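Local coordinates for protein sensory transduction histidine kinase, putative (Borrelia burgdorferi, PDB 5BWJ) that forms the periplasmic sensor domain, with a Venus flytrap fold, of the hybrid histidine kinase Hk1, which probably passes signals to an ATP-dependent phosphorelay, at residues F17-Y21 and G30-I35; A64-T70 and I185-I191. One frame throughout, in Å; residues are numbered along the deposited sequence.

Interaction 1: residues F17-Y21 and G30-I35; sequences FPFYY and GLIFSI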
loop_
_atom_site.group_PDB
_atom_site.type_symbol
_atom_site.label_atom_id
_atom_site.label_comp_id
_atom_site.label_asym_id
_atom_site.label_seq_id
_atom_site.Cartn_x
_atom_site.Cartn_y
_atom_site.Cartn_z
ATOM N N PHE B 17 1.948 5.350 5.479
ATOM C CA PHE B 17 0.849 5.574 4.546
ATOM C C PHE B 17 0.124 4.261 4.265
ATOM O O PHE B 17 0.773 3.241 4.042
ATOM C CB PHE B 17 1.368 6.178 3.237
ATOM C CG PHE B 17 0.279 6.577 2.275
ATOM C CD1 PHE B 17 -0.159 7.890 2.215
ATOM C CD2 PHE B 17 -0.306 5.642 1.433
ATOM C CE1 PHE B 17 -1.159 8.264 1.335
ATOM C CE2 PHE B 17 -1.307 6.010 0.551
ATOM C CZ PHE B 17 -1.733 7.325 0.501
ATOM N N PRO B 18 -1.221 4.273 4.262
ATOM C CA PRO B 18 -2.174 5.360 4.515
ATOM C C PRO B 18 -2.722 5.373 5.944
ATOM O O PRO B 18 -3.709 6.059 6.213
ATOM C CB PRO B 18 -3.293 5.053 3.524
ATOM C CG PRO B 18 -3.342 3.553 3.527
ATOM C CD PRO B 18 -1.914 3.079 3.738
ATOM N N PHE B 19 -2.100 4.618 6.842
ATOM C CA PHE B 19 -2.590 4.509 8.214
ATOM C C PHE B 19 -2.415 5.814 8.984
ATOM O O PHE B 19 -3.324 6.251 9.688
ATOM C CB PHE B 19 -1.884 3.360 8.935
ATOM C CG PHE B 19 -2.240 2.009 8.388
ATOM C CD1 PHE B 19 -3.307 1.296 8.910
ATOM C CD2 PHE B 19 -1.524 1.462 7.336
ATOM C CE1 PHE B 19 -3.643 0.058 8.402
ATOM C CE2 PHE B 19 -1.856 0.225 6.822
ATOM C CZ PHE B 19 -2.918 -0.478 7.356
ATOM N N TYR B 20 -1.249 6.436 8.851
ATOM C CA TYR B 20 -1.040 7.768 9.399
ATOM C C TYR B 20 0.157 8.423 8.726
ATOM O O TYR B 20 1.200 7.796 8.542
ATOM C CB TYR B 20 -0.848 7.719 10.920
ATOM C CG TYR B 20 0.267 6.811 11.382
ATOM C CD1 TYR B 20 1.561 7.291 11.530
ATOM C CD2 TYR B 20 0.024 5.476 11.678
ATOM C CE1 TYR B 20 2.584 6.465 11.953
ATOM C CE2 TYR B 20 1.040 4.642 12.100
ATOM C CZ TYR B 20 2.317 5.142 12.236
ATOM O OH TYR B 20 3.328 4.314 12.659
ATOM N N TYR B 21 -0.008 9.687 8.349
ATOM C CA TYR B 21 1.041 10.426 7.659
ATOM C C TYR B 21 0.777 11.924 7.730
ATOM O O TYR B 21 -0.359 12.350 7.929
ATOM C CB TYR B 21 1.145 9.975 6.201
ATOM C CG TYR B 21 -0.146 10.100 5.423
ATOM C CD1 TYR B 21 -1.111 9.101 5.474
ATOM C CD2 TYR B 21 -0.399 11.213 4.633
ATOM C CE1 TYR B 21 -2.290 9.209 4.762
ATOM C CE2 TYR B 21 -1.577 11.330 3.918
ATOM C CZ TYR B 21 -2.519 10.324 3.986
ATOM O OH TYR B 21 -3.691 10.437 3.275
ATOM N N GLY B 30 -4.970 10.096 8.172
ATOM C CA GLY B 30 -4.901 8.649 8.110
ATOM C C GLY B 30 -6.168 7.958 8.567
ATOM O O GLY B 30 -7.092 8.596 9.074
ATOM N N LEU B 31 -6.198 6.641 8.393
ATOM C CA LEU B 31 -7.371 5.837 8.715
ATOM C C LEU B 31 -7.191 5.029 10.002
ATOM O O LEU B 31 -8.124 4.360 10.447
ATOM C CB LEU B 31 -7.695 4.895 7.549
ATOM C CG LEU B 31 -6.571 3.973 7.064
ATOM C CD1 LEU B 31 -6.559 2.666 7.833
ATOM C CD2 LEU B 31 -6.703 3.713 5.575
ATOM N N ILE B 32 -6.000 5.086 10.593
ATOM C CA ILE B 32 -5.710 4.298 11.790
ATOM C C ILE B 32 -6.587 4.733 12.960
ATOM O O ILE B 32 -6.950 3.923 13.812
ATOM C CB ILE B 32 -4.220 4.410 12.209
ATOM C CG1 ILE B 32 -3.876 3.386 13.298
ATOM C CG2 ILE B 32 -3.892 5.815 12.712
ATOM C CD1 ILE B 32 -3.927 1.942 12.844
ATOM N N PHE B 33 -6.923 6.018 12.991
ATOM C CA PHE B 33 -7.705 6.581 14.084
ATOM C C PHE B 33 -9.104 5.975 14.097
ATOM O O PHE B 33 -9.662 5.697 15.158
ATOM C CB PHE B 33 -7.770 8.105 13.959
ATOM C CG PHE B 33 -6.443 8.737 13.646
ATOM C CD1 PHE B 33 -5.492 8.911 14.638
ATOM C CD2 PHE B 33 -6.141 9.142 12.355
ATOM C CE1 PHE B 33 -4.266 9.483 14.351
ATOM C CE2 PHE B 33 -4.917 9.716 12.062
ATOM C CZ PHE B 33 -3.978 9.886 13.063
ATOM N N SER B 34 -9.658 5.765 12.907
ATOM C CA SER B 34 -10.948 5.101 12.758
ATOM C C SER B 34 -10.880 3.654 13.242
ATOM O O SER B 34 -11.790 3.173 13.916
ATOM C CB SER B 34 -11.401 5.144 11.297
ATOM O OG SER B 34 -12.588 4.392 11.109
ATOM N N ILE B 35 -9.797 2.966 12.891
ATOM C CA ILE B 35 -9.604 1.578 13.293
ATOM C C ILE B 35 -9.472 1.450 14.808
ATOM O O ILE B 35 -10.051 0.549 15.413
ATOM C CB ILE B 35 -8.348 0.967 12.636
ATOM C CG1 ILE B 35 -8.462 1.022 11.111
ATOM C CG2 ILE B 35 -8.151 -0.482 13.089
ATOM C CD1 ILE B 35 -7.178 0.666 10.391
#
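Phe19 and Ile32 meet through both backbone and side chain. Ile32 N bonds to Phe19 O at 3.1 Å, in the carbonyl plane and on a lone pair (C=O...N angle 133°), while Ile32 CG2 comes as near to that oxygen. One residue earlier, Leu31 N makes a weak bond to Pro18 O at 3.4 Å; together the two bonds join these loop carbonyls to the start of helix 32-42. Gly30 CA lies against both oxygens, 3.3 Å from Phe19 O. Phe19 CD1 meets Leu31 CD1 at 3.7 Å; Ile32 CD1 approaches the ring obliquely and Ile35 CD1 at its edge. Leu31 CG, lodged between backbone N and carbonyl carbon (chi1 55°), lies 3.6 Å from Pro18 O; the methyls then part, CD1 to the Phe19 ring, CD2 to Pro18 CG at 3.9 Å. Ile32 CG2 lies against Tyr20 CB at 4.0 Å and, within its own segment, sits over the centre of the Phe33 ring. Pro18 follows a cis peptide, and Phe19 and Tyr20 face Phe16 in a classic beta bulge; Tyr20 OH bonds to Val13 O. Around this junction, Leu85 and Ala86 of strand 79-94 touch Phe19, and Ile89 and Ile91 of the second subunit pack on Phe19 and Pro18.

Interaction 2: residues A64-T70 and I185-I191; sequences AIYLGLT and IKNRVAI
Strands 65-67 and 185-191 run antiparallel, their axes 4.8 Å apart at closest and 151° between directions. Tyr66 and Ala190 form a hydrogen-bonded pair, Tyr66 N to Ala190 O at 2.8 Å and Ala190 N to Tyr66 O at 3.0 Å. Past Leu67 the chain turns a corner at Gly68 and water takes over the pairing. One water accepts from Gly68 N and donates to Arg188 O, a second accepts from Leu69 N close to Tyr66 O and Arg188 O, and a third links Asn187 OD1 (2.8 Å) with a weak bond to Leu69 O. On the face of Ile65 and Ile191, Val189 stands with CG1 anti to its backbone N (chi1 -178°), bringing that methyl tightly onto Ile65 CG2 at 3.5 Å; Leu67 CD2 lies alongside both Val189 methyls, 3.6 Å from CG2. Ile191 CG2 rests beside Ile65 CG2 at 4.1 Å. Ala190 CB, on the other face, meets Leu69 CD1 and Tyr66 CB. Beyond the corner, Thr70 CG2 sits 3.6 Å from Asn187 OD1, while Thr70 OG1 bonds to Ile121 N and Asn187 ND2 to Ser88 OG. The strand order 45-52, 6-13, 65-69, 184-192, the first three parallel and the last antiparallel, is consistent with the central sheet of a Venus flytrap lobe.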
loop_
_atom_site.group_PDB
_atom_site.type_symbol
_atom_site.label_atom_id
_atom_site.label_comp_id
_atom_site.label_asym_id
_atom_site.label_seq_id
_atom_site.Cartn_x
_atom_site.Cartn_y
_atom_site.Cartn_z
ATOM N N ALA B 64 2.799 1.400 26.613
ATOM C CA ALA B 64 2.322 1.875 25.318
ATOM C C ALA B 64 2.353 0.782 24.255
ATOM O O ALA B 64 3.209 -0.101 24.277
ATOM C CB ALA B 64 3.149 3.065 24.864
ATOM N N ILE B 65 1.405 0.858 23.327
ATOM C CA ILE B 65 1.340 -0.055 22.193
ATOM C C ILE B 65 1.905 0.657 20.968
ATOM O O ILE B 65 1.429 1.729 20.592
ATOM C CB ILE B 65 -0.103 -0.521 21.926
ATOM C CG1 ILE B 65 -0.711 -1.111 23.204
ATOM C CG2 ILE B 65 -0.132 -1.547 20.795
ATOM C CD1 ILE B 65 -2.200 -1.357 23.122
ATOM N N TYR B 66 2.919 0.060 20.349
ATOM C CA TYR B 66 3.673 0.723 19.288
ATOM C C TYR B 66 3.282 0.264 17.886
ATOM O O TYR B 66 3.267 -0.932 17.590
ATOM C CB TYR B 66 5.170 0.496 19.499
ATOM C CG TYR B 66 5.740 1.279 20.660
ATOM C CD1 TYR B 66 5.575 0.841 21.966
ATOM C CD2 TYR B 66 6.443 2.455 20.447
ATOM C CE1 TYR B 66 6.095 1.555 23.029
ATOM C CE2 TYR B 66 6.967 3.175 21.501
ATOM C CZ TYR B 66 6.790 2.722 22.790
ATOM O OH TYR B 66 7.311 3.442 23.840
ATOM N N LEU B 67 2.971 1.238 17.034
ATOM C CA LEU B 67 2.693 0.998 15.623
ATOM C C LEU B 67 3.749 1.697 14.771
ATOM O O LEU B 67 4.274 2.741 15.158
ATOM C CB LEU B 67 1.296 1.501 15.247
ATOM C CG LEU B 67 0.120 0.993 16.087
ATOM C CD1 LEU B 67 -1.200 1.487 15.510
ATOM C CD2 LEU B 67 0.120 -0.519 16.176
ATOM N N GLY B 68 4.053 1.118 13.614
ATOM C CA GLY B 68 5.027 1.693 12.702
ATOM C C GLY B 68 6.422 1.121 12.867
ATOM O O GLY B 68 7.385 1.658 12.321
ATOM N N LEU B 69 6.532 0.036 13.628
ATOM C CA LEU B 69 7.809 -0.644 13.814
ATOM C C LEU B 69 7.854 -1.919 12.986
ATOM O O LEU B 69 6.839 -2.595 12.816
ATOM C CB LEU B 69 8.047 -0.979 15.288
ATOM C CG LEU B 69 8.063 0.187 16.277
ATOM C CD1 LEU B 69 8.357 -0.329 17.677
ATOM C CD2 LEU B 69 9.079 1.248 15.871
ATOM N N THR B 70 9.036 -2.235 12.472
ATOM C CA THR B 70 9.264 -3.489 11.767
ATOM C C THR B 70 10.265 -4.314 12.560
ATOM O O THR B 70 11.006 -3.770 13.382
ATOM C CB THR B 70 9.785 -3.256 10.337
ATOM O OG1 THR B 70 10.921 -2.385 10.374
ATOM C CG2 THR B 70 8.703 -2.634 9.471
ATOM N N ILE B 185 7.585 -7.047 3.153
ATOM C CA ILE B 185 7.794 -6.637 4.537
ATOM C C ILE B 185 6.480 -6.632 5.305
ATOM O O ILE B 185 5.483 -6.083 4.842
ATOM C CB ILE B 185 8.427 -5.231 4.619
ATOM C CG1 ILE B 185 9.725 -5.178 3.805
ATOM C CG2 ILE B 185 8.678 -4.832 6.071
ATOM C CD1 ILE B 185 10.805 -6.129 4.283
ATOM N N LYS B 186 6.494 -7.240 6.486
ATOM C CA LYS B 186 5.323 -7.266 7.352
ATOM C C LYS B 186 5.389 -6.131 8.370
ATOM O O LYS B 186 6.399 -5.955 9.056
ATOM C CB LYS B 186 5.215 -8.613 8.068
ATOM C CG LYS B 186 5.386 -9.812 7.149
ATOM C CD LYS B 186 5.221 -11.123 7.902
ATOM C CE LYS B 186 5.772 -12.297 7.103
ATOM N NZ LYS B 186 5.191 -12.371 5.736
ATOM N N ASN B 187 4.314 -5.354 8.447
ATOM C CA ASN B 187 4.187 -4.308 9.454
ATOM C C ASN B 187 3.310 -4.804 10.596
ATOM O O ASN B 187 2.125 -5.081 10.403
ATOM C CB ASN B 187 3.610 -3.034 8.837
ATOM C CG ASN B 187 4.468 -2.500 7.703
ATOM O OD1 ASN B 187 5.525 -1.911 7.935
ATOM N ND2 ASN B 187 4.020 -2.709 6.472
ATOM N N ARG B 188 3.900 -4.921 11.782
ATOM C CA ARG B 188 3.229 -5.542 12.919
ATOM C C ARG B 188 3.001 -4.572 14.075
ATOM O O ARG B 188 3.640 -3.523 14.164
ATOM C CB ARG B 188 4.042 -6.738 13.422
ATOM C CG ARG B 188 4.227 -7.858 12.408
ATOM C CD ARG B 188 5.084 -8.972 12.992
ATOM N NE ARG B 188 5.280 -10.080 12.058
ATOM C CZ ARG B 188 4.461 -11.123 11.937
ATOM N NH1 ARG B 188 3.370 -11.217 12.687
ATOM N NH2 ARG B 188 4.733 -12.077 11.058
ATOM N N VAL B 189 2.076 -4.941 14.956
ATOM C CA VAL B 189 1.880 -4.244 16.218
ATOM C C VAL B 189 2.902 -4.772 17.217
ATOM O O VAL B 189 3.174 -5.973 17.251
ATOM C CB VAL B 189 0.455 -4.446 16.770
ATOM C CG1 VAL B 189 0.260 -3.661 18.059
ATOM C CG2 VAL B 189 -0.583 -4.034 15.734
ATOM N N ALA B 190 3.466 -3.879 18.024
ATOM C CA ALA B 190 4.500 -4.257 18.982
ATOM C C ALA B 190 4.213 -3.697 20.370
ATOM O O ALA B 190 3.744 -2.568 20.514
ATOM C CB ALA B 190 5.862 -3.780 18.497
ATOM N N ILE B 191 4.492 -4.510 21.385
ATOM C CA ILE B 191 4.424 -4.075 22.774
ATOM C C ILE B 191 5.748 -4.382 23.463
ATOM O O ILE B 191 6.472 -5.295 23.059
ATOM C CB ILE B 191 3.270 -4.757 23.541
ATOM C CG1 ILE B 191 3.372 -6.282 23.430
ATOM C CG2 ILE B 191 1.926 -4.269 23.011
ATOM C CD1 ILE B 191 2.445 -7.029 24.367
HETATM O O HOH W 1 4.854 -1.751 15.431
HETATM O O HOH W 2 3.210 -1.342 12.335
HETATM O O HOH W 3 5.480 -1.028 10.613
#

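In the fold
The two contacts come in series along the chain, interaction 1 closing before interaction 2 opens, and their centres lie 14 Å apart. Strand 6-13 relates them: it leads into the loop of 17-21 and pairs in parallel with strand 65-69, which in turn pairs with strand 184-192. They touch directly where Ile32 CD1 packs on Leu67 CD1 at 3.8 Å and Tyr20 OH lies near Leu67 O and Gly68 CA. The start of helix 32-42 is thereby packed against the mixed sheet. Interaction 2 brings together segments with 114 residues between them, whereas interaction 1 is local and lies at the interface between the two copies in the assembly; no other chain touches the segments of interaction 2.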